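Local atomic coordinates of ORF99 (Acidianus Filamentous Virus 1, PDB entry 3DF6), a protein that is of unknown function but belongs to the AcrID1 family, so it may help this archaeal virus counter the CRISPR defence of its host. Residues I11-L16 against D20-F25; E5-L10 against E35-E40; V75-V78 against K84-V87. The protein carries 2 engineered substitutions. All coordinates share one frame; numbering follows the deposited sequence. Where two conformers were deposited one is given.

Contact 1: I11-L16 against D20-F25; sequences IKVVDL and DRIKEF. With CA (calcium ion), chain J.
The F25 ring carries V13 on one face. V13 CG1 lies 3.8 Å above the ring plane, over the centre, in a CH-pi contact. V14 CG2 approaches the same ring obliquely and ends 4.2 Å from F25 CZ. F17 adds an edge-to-face ring contact from just beyond the helix segment. I22 CD1 reaches in between V13 and L16, 3.7 Å from L16 CB and 4.0 Å from V13 CG1. Past the end of the helix, R21 lays CB and CD against L16 CD2, and its NH2 bonds T3 of the second subunit. On another side of the helix, D15 OD1 binds calcium at 2.3 Å. Four waters also bind the metal. Backbone bonds close the turn after the helix. L16 O accepts from R21 N at 3.0 Å, nearly in line with its C=O. L16 O also accepts from I22 N at 3.1 Å, which sits above the carbonyl plane. D20, with positive phi (68°), is the residue of a Schellman motif; the bond from R21 N to L16 O is of the kind that closes it. The motif ends helix 3-18 and turns the chain toward the sheet strand that begins at F25.

Contact 2: E5-L10 against E35-E40; sequences EFHKLL and ELEFEE
Two helices on the same side of the antiparallel sheet, 3-18 and 35-42, meet here through one polar pair, H7 and E37. The contact is small: 92 Å² is buried, counting both sides. The carboxylate of E37 reaches across to ND1 of the imidazole. E37 OE1 lies 2.8 Å from H7 ND1, but the bond is bent (129° at the hydrogen) and weak. E37 OE2 is farther, at 3.3 Å from H7 ND1, and that bond is straighter (158°) yet also weak. The donor is therefore shared between the two oxygens. OE2 sits at the edge of the ring, in its plane, while OE1 meets the ring obliquely. E37 OE2 also comes 3.8 Å from H7 CB, and E37 OE1 3.5 Å from H7 CE1. The carboxylate stands nearly upright to the imidazole, with planes 84° apart. E37 was deposited in two conformers, and this account holds for one of them.

Beyond CG the E37 chain is extended, with CD anti to CA (chi2 -179°), and this carries the acid over to H7. The same OE1 also accepts from the backbone N of D34. That bond resembles the glutamate half of a capping box at the start of helix 35-42, so E37 serves its own helix end as well as the neighbouring helix. H7 NE2 is hydrogen-bonded to T31 on strand 25-34; with the weak bonds at ND1 this probably limits the rotation of the imidazole. The nearby carboxylate may favour its protonated form. The side chain of H7 also touches L33 of the same strand.

Contact 3: V75-V78 against K84-V87; sequences VEYV and KYTV
Y77 and Y85 lie side by side, pointing the same way from neighbouring strands. Their rings are tilted, not stacked: the planes are 63° apart and the centroids 5.8 Å. The edge of Y85 turns toward the face of Y77 in an offset edge-to-face pair. Y85 CD1 does the touching, 3.8 Å from Y77 CD1. Y77 gets there with CG between the backbone N and the carbonyl carbon (chi1 62°), while Y85 keeps its CG beside the backbone N. F38 of helix 35-42 joins both rings, stacked on Y85 and edge-to-face with Y77. The hydroxyl of Y77 bonds D59. V75 and V87 meet obliquely nearby, with V75 CG1 4.2 Å from V87 CG1.

V78 and T86 point to the other face. They form an antiparallel hydrogen-bonded pair, with V78 N to T86 O and T86 N to V78 O both at 2.9 Å. Y77 and V87 are the adjacent non-hydrogen-bonded pair. Y77 CA lies 3.2 Å from T86 O in a CA-H...O contact. The two segments belong to the hairpin of strands 69-80 and 84-96. The axes of these short segments are 123° apart, well off antiparallel, consistent with twist or coiling. Backbone bonds join the strands edge to edge, while the two faces differ: V75 and the two tyrosines meet F38 on one, and T86 OG1 brings polar bonds, to T32 and Q80, to the other.

How the contacts relate
The chain enters through helix 3-18, which supplies the first segment of contact 2 and then that of contact 1. Contact 1 closes first, at the turn after the helix, and leads into strand 25-34. Contact 2 closes when helix 35-42 follows that strand, so contact 1 is nested inside its loop. The two touch where I11 CD1 meets E40 CG at 3.4 Å, and both reach the second subunit. Contact 3 comes later, in series, and closes the hairpin of strands 69-80 and 84-96. F38 and E35 of helix 35-42 pack on it, whereas contact 1 lies on the opposite side of the chain's centre and does not touch it. Helix 35-42 thus links helix 3-18 to the central hairpin.

Contact 1: I11-L16 against D20-F25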
# COMPACT_ATOMS: atom_id res chain seq x y z
N ILE C 11 7.43 -6.06 3.67
CA ILE C 11 8.44 -5.53 4.57
C ILE C 11 9.03 -4.24 4.00
O ILE C 11 9.20 -3.26 4.73
CB ILE C 11 9.57 -6.59 4.87
CG1 ILE C 11 9.03 -7.75 5.70
CG2 ILE C 11 10.75 -5.95 5.61
CD1 ILE C 11 9.87 -9.01 5.59
N LYS C 12 9.33 -4.26 2.71
CA LYS C 12 9.80 -3.09 1.98
C LYS C 12 8.81 -1.92 1.97
O LYS C 12 9.23 -0.75 2.08
CB LYS C 12 10.15 -3.50 0.55
CG LYS C 12 10.75 -2.38 -0.30
CD LYS C 12 12.06 -1.82 0.27
CE LYS C 12 12.72 -0.89 -0.75
NZ LYS C 12 14.02 -0.32 -0.31
N VAL C 13 7.52 -2.22 1.79
CA VAL C 13 6.46 -1.20 1.89
C VAL C 13 6.59 -0.49 3.23
O VAL C 13 6.59 0.75 3.29
CB VAL C 13 5.03 -1.80 1.67
CG1 VAL C 13 3.90 -0.81 2.11
CG2 VAL C 13 4.82 -2.22 0.20
N VAL C 14 6.72 -1.26 4.31
CA VAL C 14 6.82 -0.70 5.66
C VAL C 14 8.11 0.14 5.78
O VAL C 14 8.08 1.27 6.28
CB VAL C 14 6.67 -1.80 6.77
CG1 VAL C 14 7.00 -1.27 8.17
CG2 VAL C 14 5.26 -2.36 6.75
N ASP C 15 9.22 -0.41 5.28
CA ASP C 15 10.47 0.35 5.23
C ASP C 15 10.33 1.70 4.52
O ASP C 15 10.81 2.72 5.02
CB ASP C 15 11.57 -0.47 4.57
CG ASP C 15 12.05 -1.60 5.46
OD1 ASP C 15 11.82 -1.52 6.68
OD2 ASP C 15 12.64 -2.56 4.93
N LEU C 16 9.67 1.70 3.36
CA LEU C 16 9.51 2.90 2.54
C LEU C 16 8.59 3.91 3.24
O LEU C 16 8.76 5.14 3.12
CB LEU C 16 8.92 2.54 1.18
CG LEU C 16 9.87 1.90 0.18
CD1 LEU C 16 9.05 1.26 -0.95
CD2 LEU C 16 10.86 2.92 -0.40
N ASP C 20 9.45 7.70 4.78
CA ASP C 20 8.55 8.73 4.30
C ASP C 20 8.55 8.92 2.78
O ASP C 20 8.18 9.97 2.28
CB ASP C 20 8.79 10.07 5.00
CG ASP C 20 7.57 10.95 4.98
OD1 ASP C 20 6.44 10.43 5.14
OD2 ASP C 20 7.73 12.17 4.80
N ARG C 21 8.96 7.89 2.05
CA ARG C 21 8.75 7.83 0.61
C ARG C 21 7.29 7.46 0.36
O ARG C 21 6.59 8.10 -0.47
CB ARG C 21 9.73 6.84 -0.03
CG ARG C 21 11.18 7.19 0.29
CD ARG C 21 12.15 6.71 -0.79
NE ARG C 21 11.95 7.39 -2.07
CZ ARG C 21 12.83 7.38 -3.06
NH1 ARG C 21 13.98 6.73 -2.92
NH2 ARG C 21 12.57 8.01 -4.19
N ILE C 22 6.81 6.45 1.09
CA ILE C 22 5.37 6.23 1.21
C ILE C 22 4.96 7.08 2.42
O ILE C 22 5.43 6.84 3.53
CB ILE C 22 4.99 4.76 1.36
CG1 ILE C 22 5.33 3.97 0.08
CG2 ILE C 22 3.49 4.62 1.66
CD1 ILE C 22 5.35 2.43 0.30
N LYS C 23 4.16 8.11 2.19
CA LYS C 23 3.77 9.02 3.26
C LYS C 23 2.83 8.31 4.24
O LYS C 23 3.04 8.38 5.46
CB LYS C 23 3.06 10.25 2.70
CG LYS C 23 3.78 10.97 1.53
CD LYS C 23 5.19 11.35 1.87
CE LYS C 23 5.94 11.83 0.61
NZ LYS C 23 7.37 12.05 0.92
N GLU C 24 1.78 7.68 3.70
CA GLU C 24 0.80 6.88 4.47
C GLU C 24 0.27 5.78 3.56
O GLU C 24 0.36 5.89 2.33
CB GLU C 24 -0.39 7.76 4.92
CG GLU C 24 0.02 8.88 5.89
CD GLU C 24 -1.18 9.50 6.56
OE1 GLU C 24 -2.16 9.77 5.84
OE2 GLU C 24 -1.14 9.70 7.80
N PHE C 25 -0.31 4.73 4.13
CA PHE C 25 -0.82 3.65 3.29
C PHE C 25 -1.74 2.77 4.12
O PHE C 25 -1.75 2.86 5.35
CB PHE C 25 0.32 2.79 2.69
CG PHE C 25 0.95 1.83 3.69
CD1 PHE C 25 0.50 0.51 3.79
CD2 PHE C 25 1.95 2.27 4.56
CE1 PHE C 25 1.06 -0.36 4.74
CE2 PHE C 25 2.51 1.39 5.53
CZ PHE C 25 2.06 0.09 5.60
CA CA J . 11.85 -2.79 8.59
O HOH W 1 9.68 -3.45 7.67
O HOH W 2 13.40 -4.21 6.99
O HOH W 3 10.97 -1.73 10.67
O HOH W 4 12.97 -4.59 9.66

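Contact 2: E5-L10 against E35-E40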
# COMPACT_ATOMS: atom_id res chain seq x y z
N GLU C 5 8.57 -13.70 -1.89
CA GLU C 5 8.81 -12.42 -2.53
C GLU C 5 7.73 -11.43 -2.12
O GLU C 5 8.01 -10.25 -1.93
CB GLU C 5 8.86 -12.57 -4.06
CG GLU C 5 10.05 -13.38 -4.58
CD GLU C 5 11.41 -12.80 -4.18
OE1 GLU C 5 11.50 -11.58 -3.93
OE2 GLU C 5 12.39 -13.58 -4.14
N PHE C 6 6.51 -11.94 -1.98
CA PHE C 6 5.37 -11.15 -1.50
C PHE C 6 5.63 -10.60 -0.09
O PHE C 6 5.44 -9.40 0.15
CB PHE C 6 4.08 -12.00 -1.60
CG PHE C 6 2.85 -11.30 -1.06
CD1 PHE C 6 2.17 -10.36 -1.83
CD2 PHE C 6 2.37 -11.58 0.22
CE1 PHE C 6 1.03 -9.72 -1.34
CE2 PHE C 6 1.21 -10.95 0.71
CZ PHE C 6 0.57 -10.01 -0.06
N HIS C 7 6.11 -11.45 0.82
CA HIS C 7 6.37 -10.98 2.19
C HIS C 7 7.53 -10.00 2.24
O HIS C 7 7.49 -9.02 3.00
CB HIS C 7 6.55 -12.16 3.15
CG HIS C 7 5.35 -13.05 3.24
ND1 HIS C 7 5.40 -14.33 3.73
CD2 HIS C 7 4.06 -12.84 2.87
CE1 HIS C 7 4.19 -14.88 3.67
NE2 HIS C 7 3.37 -13.99 3.14
N LYS C 8 8.56 -10.26 1.44
CA LYS C 8 9.66 -9.31 1.26
C LYS C 8 9.17 -7.94 0.77
O LYS C 8 9.65 -6.90 1.24
CB LYS C 8 10.71 -9.86 0.27
CG LYS C 8 11.79 -10.68 0.93
CD LYS C 8 12.84 -11.19 -0.08
CE LYS C 8 13.59 -10.04 -0.78
NZ LYS C 8 14.47 -10.53 -1.88
N LEU C 9 8.24 -7.92 -0.19
CA LEU C 9 7.64 -6.66 -0.63
C LEU C 9 6.87 -5.95 0.49
O LEU C 9 7.00 -4.73 0.67
CB LEU C 9 6.77 -6.84 -1.89
CG LEU C 9 6.06 -5.57 -2.40
CD1 LEU C 9 6.06 -5.50 -3.91
CD2 LEU C 9 4.60 -5.43 -1.85
N LEU C 10 6.08 -6.70 1.27
CA LEU C 10 5.36 -6.08 2.38
C LEU C 10 6.30 -5.40 3.38
O LEU C 10 6.00 -4.31 3.87
CB LEU C 10 4.48 -7.10 3.11
CG LEU C 10 3.38 -7.80 2.31
CD1 LEU C 10 2.62 -8.80 3.19
CD2 LEU C 10 2.43 -6.79 1.67
N GLU C 35 7.37 -16.15 12.01
CA GLU C 35 7.76 -15.21 13.05
C GLU C 35 8.88 -14.28 12.59
O GLU C 35 8.84 -13.08 12.85
CB GLU C 35 8.21 -15.93 14.32
CG GLU C 35 8.46 -14.97 15.50
CD GLU C 35 8.90 -15.67 16.75
OE1 GLU C 35 8.99 -16.91 16.75
OE2 GLU C 35 9.18 -14.98 17.75
N LEU C 36 9.88 -14.85 11.91
CA LEU C 36 11.00 -14.08 11.36
C LEU C 36 10.55 -12.99 10.41
O LEU C 36 11.07 -11.88 10.46
CB LEU C 36 12.02 -14.99 10.65
CG LEU C 36 12.81 -15.89 11.59
CD1 LEU C 36 13.46 -17.05 10.83
CD2 LEU C 36 13.84 -15.10 12.41
N GLU C 37 9.59 -13.33 9.55
CA GLU C 37 9.03 -12.35 8.63
C GLU C 37 8.26 -11.26 9.40
O GLU C 37 8.42 -10.06 9.12
CB GLU C 37 8.17 -13.02 7.54
CG GLU C 37 8.86 -14.25 6.83
CD GLU C 37 7.98 -14.89 5.75
OE1 GLU C 37 6.78 -15.18 6.03
OE2 GLU C 37 8.48 -15.10 4.60
N PHE C 38 7.44 -11.68 10.37
CA PHE C 38 6.64 -10.75 11.18
C PHE C 38 7.53 -9.76 11.94
O PHE C 38 7.24 -8.57 11.98
CB PHE C 38 5.71 -11.53 12.11
CG PHE C 38 4.65 -10.67 12.80
CD1 PHE C 38 3.53 -10.24 12.11
CD2 PHE C 38 4.77 -10.36 14.15
CE1 PHE C 38 2.56 -9.45 12.74
CE2 PHE C 38 3.79 -9.58 14.80
CZ PHE C 38 2.68 -9.12 14.07
N GLU C 39 8.62 -10.26 12.51
CA GLU C 39 9.61 -9.45 13.22
C GLU C 39 10.35 -8.46 12.32
O GLU C 39 10.58 -7.29 12.68
CB GLU C 39 10.58 -10.37 13.99
CG GLU C 39 9.90 -10.96 15.19
CD GLU C 39 10.73 -11.98 15.93
OE1 GLU C 39 11.87 -12.29 15.49
OE2 GLU C 39 10.24 -12.46 16.98
N GLU C 40 10.68 -8.94 11.14
CA GLU C 40 11.25 -8.12 10.09
C GLU C 40 10.30 -7.00 9.67
O GLU C 40 10.73 -5.88 9.44
CB GLU C 40 11.62 -9.01 8.89
CG GLU C 40 12.40 -8.33 7.81
CD GLU C 40 13.72 -7.75 8.27
OE1 GLU C 40 14.39 -8.35 9.15
OE2 GLU C 40 14.10 -6.68 7.72

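Contact 3: V75-V78 against K84-V87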
# COMPACT_ATOMS: atom_id res chain seq x y z
N VAL C 75 -1.00 -3.22 12.57
CA VAL C 75 -0.98 -4.55 11.95
C VAL C 75 -2.09 -5.38 12.57
O VAL C 75 -2.12 -5.59 13.78
CB VAL C 75 0.39 -5.30 12.13
CG1 VAL C 75 0.38 -6.63 11.40
CG2 VAL C 75 1.55 -4.44 11.63
N GLU C 76 -3.03 -5.80 11.74
CA GLU C 76 -4.13 -6.63 12.18
C GLU C 76 -3.80 -8.09 11.82
O GLU C 76 -3.52 -8.39 10.66
CB GLU C 76 -5.41 -6.20 11.47
CG GLU C 76 -6.68 -6.85 11.99
CD GLU C 76 -7.88 -6.64 11.05
OE1 GLU C 76 -7.69 -6.05 9.98
OE2 GLU C 76 -9.00 -7.06 11.39
N TYR C 77 -3.85 -8.98 12.81
CA TYR C 77 -3.43 -10.37 12.58
C TYR C 77 -4.12 -11.40 13.46
O TYR C 77 -4.69 -11.06 14.52
CB TYR C 77 -1.90 -10.52 12.72
CG TYR C 77 -1.34 -10.20 14.10
CD1 TYR C 77 -1.15 -11.20 15.06
CD2 TYR C 77 -1.02 -8.89 14.44
CE1 TYR C 77 -0.63 -10.89 16.32
CE2 TYR C 77 -0.51 -8.57 15.67
CZ TYR C 77 -0.30 -9.57 16.61
OH TYR C 77 0.21 -9.22 17.83
N VAL C 78 -4.04 -12.65 13.01
CA VAL C 78 -4.45 -13.81 13.81
C VAL C 78 -3.20 -14.65 14.13
O VAL C 78 -2.40 -14.96 13.25
CB VAL C 78 -5.52 -14.64 13.09
CG1 VAL C 78 -5.94 -15.86 13.94
CG2 VAL C 78 -6.75 -13.77 12.76
N LYS C 84 3.08 -18.57 13.81
CA LYS C 84 2.78 -17.95 12.51
C LYS C 84 1.73 -16.88 12.73
O LYS C 84 0.95 -16.96 13.67
CB LYS C 84 2.23 -18.97 11.51
CG LYS C 84 3.06 -20.24 11.32
CD LYS C 84 4.27 -20.06 10.39
CE LYS C 84 5.06 -21.39 10.34
NZ LYS C 84 6.48 -21.20 9.89
N TYR C 85 1.70 -15.88 11.84
CA TYR C 85 0.83 -14.72 12.00
C TYR C 85 0.14 -14.50 10.67
O TYR C 85 0.80 -14.21 9.67
CB TYR C 85 1.67 -13.48 12.42
CG TYR C 85 2.48 -13.72 13.70
CD1 TYR C 85 2.05 -13.21 14.93
CD2 TYR C 85 3.64 -14.51 13.69
CE1 TYR C 85 2.78 -13.45 16.11
CE2 TYR C 85 4.37 -14.77 14.86
CZ TYR C 85 3.93 -14.24 16.07
OH TYR C 85 4.65 -14.51 17.23
N THR C 86 -1.17 -14.73 10.64
CA THR C 86 -1.95 -14.40 9.46
C THR C 86 -2.32 -12.91 9.47
O THR C 86 -3.18 -12.47 10.24
CB THR C 86 -3.23 -15.26 9.34
OG1 THR C 86 -2.88 -16.64 9.29
CG2 THR C 86 -4.01 -14.91 8.08
N VAL C 87 -1.66 -12.14 8.61
CA VAL C 87 -1.88 -10.71 8.53
C VAL C 87 -3.10 -10.41 7.65
O VAL C 87 -3.20 -10.89 6.51
CB VAL C 87 -0.62 -9.97 8.03
CG1 VAL C 87 -0.87 -8.46 7.86
CG2 VAL C 87 0.57 -10.21 8.99